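Local coordinates for protein potential RNA-dependent RNA polymerase (Human picobirnavirus, PDB 5I62) that catalyses RNA-templated RNA synthesis from ribonucleoside triphosphates, probably serving both transcription and replication of the viral double-stranded RNA genome, at residues V257-F262 and D360-Y365. Numbering follows the deposited sequence.
Sequences VVCTDF and DGVLTY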
ATOM      1  N   VAL A 257      14.574 -13.578  13.817  1.00 19.27           N
ATOM      2  CA  VAL A 257      14.025 -12.445  13.081  1.00 17.86           C
ATOM      3  C   VAL A 257      12.535 -12.413  13.367  1.00 18.28           C
ATOM      4  O   VAL A 257      11.890 -13.464  13.398  1.00 18.54           O
ATOM      5  CB  VAL A 257      14.307 -12.588  11.577  1.00 20.04           C
ATOM      6  CG1 VAL A 257      13.640 -11.474  10.787  1.00 19.53           C
ATOM      7  CG2 VAL A 257      15.800 -12.608  11.344  1.00 19.32           C
ATOM      8  N   VAL A 258      11.991 -11.226  13.614  1.00 18.09           N
ATOM      9  CA  VAL A 258      10.569 -11.062  13.882  1.00 17.90           C
ATOM     10  C   VAL A 258       9.925 -10.337  12.709  1.00 16.72           C
ATOM     11  O   VAL A 258      10.365  -9.246  12.326  1.00 15.07           O
ATOM     12  CB  VAL A 258      10.315 -10.299  15.192  1.00 18.17           C
ATOM     13  CG1 VAL A 258       8.809 -10.076  15.385  1.00 17.37           C
ATOM     14  CG2 VAL A 258      10.912 -11.040  16.375  1.00 18.57           C
ATOM     15  N   CYS A 259       8.885 -10.933  12.145  1.00 19.10           N
ATOM     16  CA  CYS A 259       8.078 -10.306  11.101  1.00 17.48           C
ATOM     17  C   CYS A 259       6.778  -9.858  11.752  1.00 21.62           C
ATOM     18  O   CYS A 259       5.977 -10.696  12.186  1.00 21.62           O
ATOM     19  CB  CYS A 259       7.808 -11.271   9.957  1.00 21.93           C
ATOM     20  SG  CYS A 259       9.287 -12.081   9.331  1.00 24.43           S
ATOM     21  N   THR A 260       6.572  -8.551  11.823  1.00 17.95           N
ATOM     22  CA  THR A 260       5.481  -8.011  12.606  1.00 18.96           C
ATOM     23  C   THR A 260       4.229  -7.892  11.753  1.00 22.75           C
ATOM     24  O   THR A 260       4.273  -7.931  10.524  1.00 22.28           O
ATOM     25  CB  THR A 260       5.859  -6.651  13.195  1.00 19.96           C
ATOM     26  OG1 THR A 260       6.410  -5.831  12.166  1.00 17.85           O
ATOM     27  CG2 THR A 260       6.904  -6.824  14.303  1.00 17.19           C
ATOM     28  N   ASP A 261       3.101  -7.703  12.424  1.00 22.57           N
ATOM     29  CA  ASP A 261       1.880  -7.440  11.691  1.00 24.94           C
ATOM     30  C   ASP A 261       0.953  -6.592  12.555  1.00 26.07           C
ATOM     31  O   ASP A 261       0.776  -6.892  13.742  1.00 21.87           O
ATOM     32  CB  ASP A 261       1.223  -8.761  11.320  1.00 27.80           C
ATOM     33  CG  ASP A 261      -0.072  -8.558  10.575  1.00 35.97           C
ATOM     34  OD1 ASP A 261      -0.109  -8.580   9.353  1.00 36.67           O
ATOM     35  OD2 ASP A 261      -1.078  -8.247  11.215  1.00 37.15           O
ATOM     36  N   PHE A 262       0.362  -5.547  11.965  1.00 28.09           N
ATOM     37  CA  PHE A 262      -0.590  -4.653  12.622  1.00 24.71           C
ATOM     38  C   PHE A 262      -2.014  -4.944  12.147  1.00 27.92           C
ATOM     39  O   PHE A 262      -2.248  -5.257  10.975  1.00 25.60           O
ATOM     40  CB  PHE A 262      -0.262  -3.197  12.350  1.00 24.29           C
ATOM     41  CG  PHE A 262       0.959  -2.719  13.038  1.00 25.85           C
ATOM     42  CD1 PHE A 262       0.938  -2.376  14.384  1.00 22.96           C
ATOM     43  CD2 PHE A 262       2.129  -2.582  12.331  1.00 26.85           C
ATOM     44  CE1 PHE A 262       2.078  -1.902  15.010  1.00 21.20           C
ATOM     45  CE2 PHE A 262       3.261  -2.117  12.930  1.00 24.14           C
ATOM     46  CZ  PHE A 262       3.250  -1.773  14.281  1.00 24.27           C
ATOM     47  N   ASP A 360       4.099  -2.855   7.579  1.00 18.57           N
ATOM     48  CA  ASP A 360       4.854  -4.090   7.413  1.00 22.35           C
ATOM     49  C   ASP A 360       6.269  -3.911   7.946  1.00 15.79           C
ATOM     50  O   ASP A 360       6.912  -2.912   7.639  1.00 15.29           O
ATOM     51  CB  ASP A 360       4.920  -4.505   5.944  1.00 21.15           C
ATOM     52  CG  ASP A 360       4.705  -5.978   5.759  1.00 34.30           C
ATOM     53  OD1 ASP A 360       5.578  -6.785   6.155  1.00 35.36           O
ATOM     54  OD2 ASP A 360       3.625  -6.319   5.231  1.00 49.49           O
ATOM     55  N   GLY A 361       6.755  -4.882   8.708  1.00 18.09           N
ATOM     56  CA  GLY A 361       8.082  -4.766   9.294  1.00 16.59           C
ATOM     57  C   GLY A 361       8.775  -6.101   9.450  1.00 16.93           C
ATOM     58  O   GLY A 361       8.134  -7.151   9.589  1.00 17.50           O
ATOM     59  N   VAL A 362      10.104  -6.053   9.451  1.00 14.62           N
ATOM     60  CA  VAL A 362      10.917  -7.217   9.757  1.00 13.13           C
ATOM     61  C   VAL A 362      12.157  -6.703  10.473  1.00 15.40           C
ATOM     62  O   VAL A 362      12.756  -5.714  10.043  1.00 15.31           O
ATOM     63  CB  VAL A 362      11.246  -8.034   8.487  1.00 18.40           C
ATOM     64  CG1 VAL A 362      12.000  -7.198   7.452  1.00 18.04           C
ATOM     65  CG2 VAL A 362      12.030  -9.265   8.829  1.00 22.35           C
ATOM     66  N   LEU A 363      12.495  -7.305  11.610  1.00 14.47           N
ATOM     67  CA  LEU A 363      13.526  -6.693  12.441  1.00 13.43           C
ATOM     68  C   LEU A 363      14.223  -7.728  13.313  1.00 14.13           C
ATOM     69  O   LEU A 363      13.710  -8.817  13.565  1.00 16.75           O
ATOM     70  CB  LEU A 363      12.946  -5.570  13.320  1.00 14.28           C
ATOM     71  CG  LEU A 363      12.169  -5.977  14.583  1.00 14.95           C
ATOM     72  CD1 LEU A 363      12.090  -4.805  15.559  1.00 13.97           C
ATOM     73  CD2 LEU A 363      10.752  -6.431  14.226  1.00 15.78           C
ATOM     74  N   THR A 364      15.396  -7.345  13.799  1.00 16.66           N
ATOM     75  CA  THR A 364      16.083  -8.158  14.791  1.00 15.77           C
ATOM     76  C   THR A 364      16.930  -7.248  15.669  1.00 16.62           C
ATOM     77  O   THR A 364      17.331  -6.158  15.256  1.00 15.41           O
ATOM     78  CB  THR A 364      16.934  -9.261  14.128  1.00 18.81           C
ATOM     79  OG1 THR A 364      17.396 -10.192  15.119  1.00 19.34           O
ATOM     80  CG2 THR A 364      18.127  -8.658  13.407  1.00 18.98           C
ATOM     81  N   TYR A 365      17.134  -7.682  16.909  1.00 16.82           N
ATOM     82  CA  TYR A 365      18.092  -7.081  17.824  1.00 16.63           C
ATOM     83  C   TYR A 365      18.403  -8.106  18.907  1.00 17.25           C
ATOM     84  O   TYR A 365      17.678  -9.090  19.050  1.00 17.34           O
ATOM     85  CB  TYR A 365      17.560  -5.762  18.422  1.00 15.14           C
ATOM     86  CG  TYR A 365      16.275  -5.889  19.221  1.00 16.68           C
ATOM     87  CD1 TYR A 365      16.279  -6.358  20.540  1.00 18.83           C
ATOM     88  CD2 TYR A 365      15.056  -5.494  18.674  1.00 15.85           C
ATOM     89  CE1 TYR A 365      15.100  -6.457  21.268  1.00 17.76           C
ATOM     90  CE2 TYR A 365      13.876  -5.583  19.389  1.00 15.83           C
ATOM     91  CZ  TYR A 365      13.900  -6.069  20.685  1.00 23.24           C
ATOM     92  OH  TYR A 365      12.722  -6.161  21.395  1.00 22.93           O
TER
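Val257 and Val362 meet through methyls that both lie opposite their own backbone N: CG1 of Val257 (chi1 175°) and CG2 of Val362. The two side chains meet at a slant, with CG1 of Val257 tightly packed at 3.4 Å from CG2 of Val362. Cys259 SG reaches the same Val362 methyl at 4.0 Å. On the other face, Leu363 holds CG between its backbone N and carbonyl carbon (chi1 78°). This helps bring CD2 over the neighbouring strand, 4.0 Å from Val258 CB and 3.9 Å from Thr260 CG2. Tyr377 of helix 370-378 covers Thr260 and Leu363, while Met247 of helix 237-250 covers Val257 and Val362.

The strands are antiparallel. Val258 and Leu363 form a hydrogen-bonded pair. Val258 N to Leu363 O is 3.0 Å and almost straight; Leu363 N to Val258 O is also 3.0 Å but more bent. Thr260 N gives a less regular bond to Gly361 O (3.1 Å), from above the carbonyl plane.

As in viral RNA-dependent RNA polymerases, these central palm-sheet strands probably correspond to motif A (257-261) and the end of motif C (360-363). Buried, largely apolar faces and the Val258-Leu363 bonds suggest stable strand pairing.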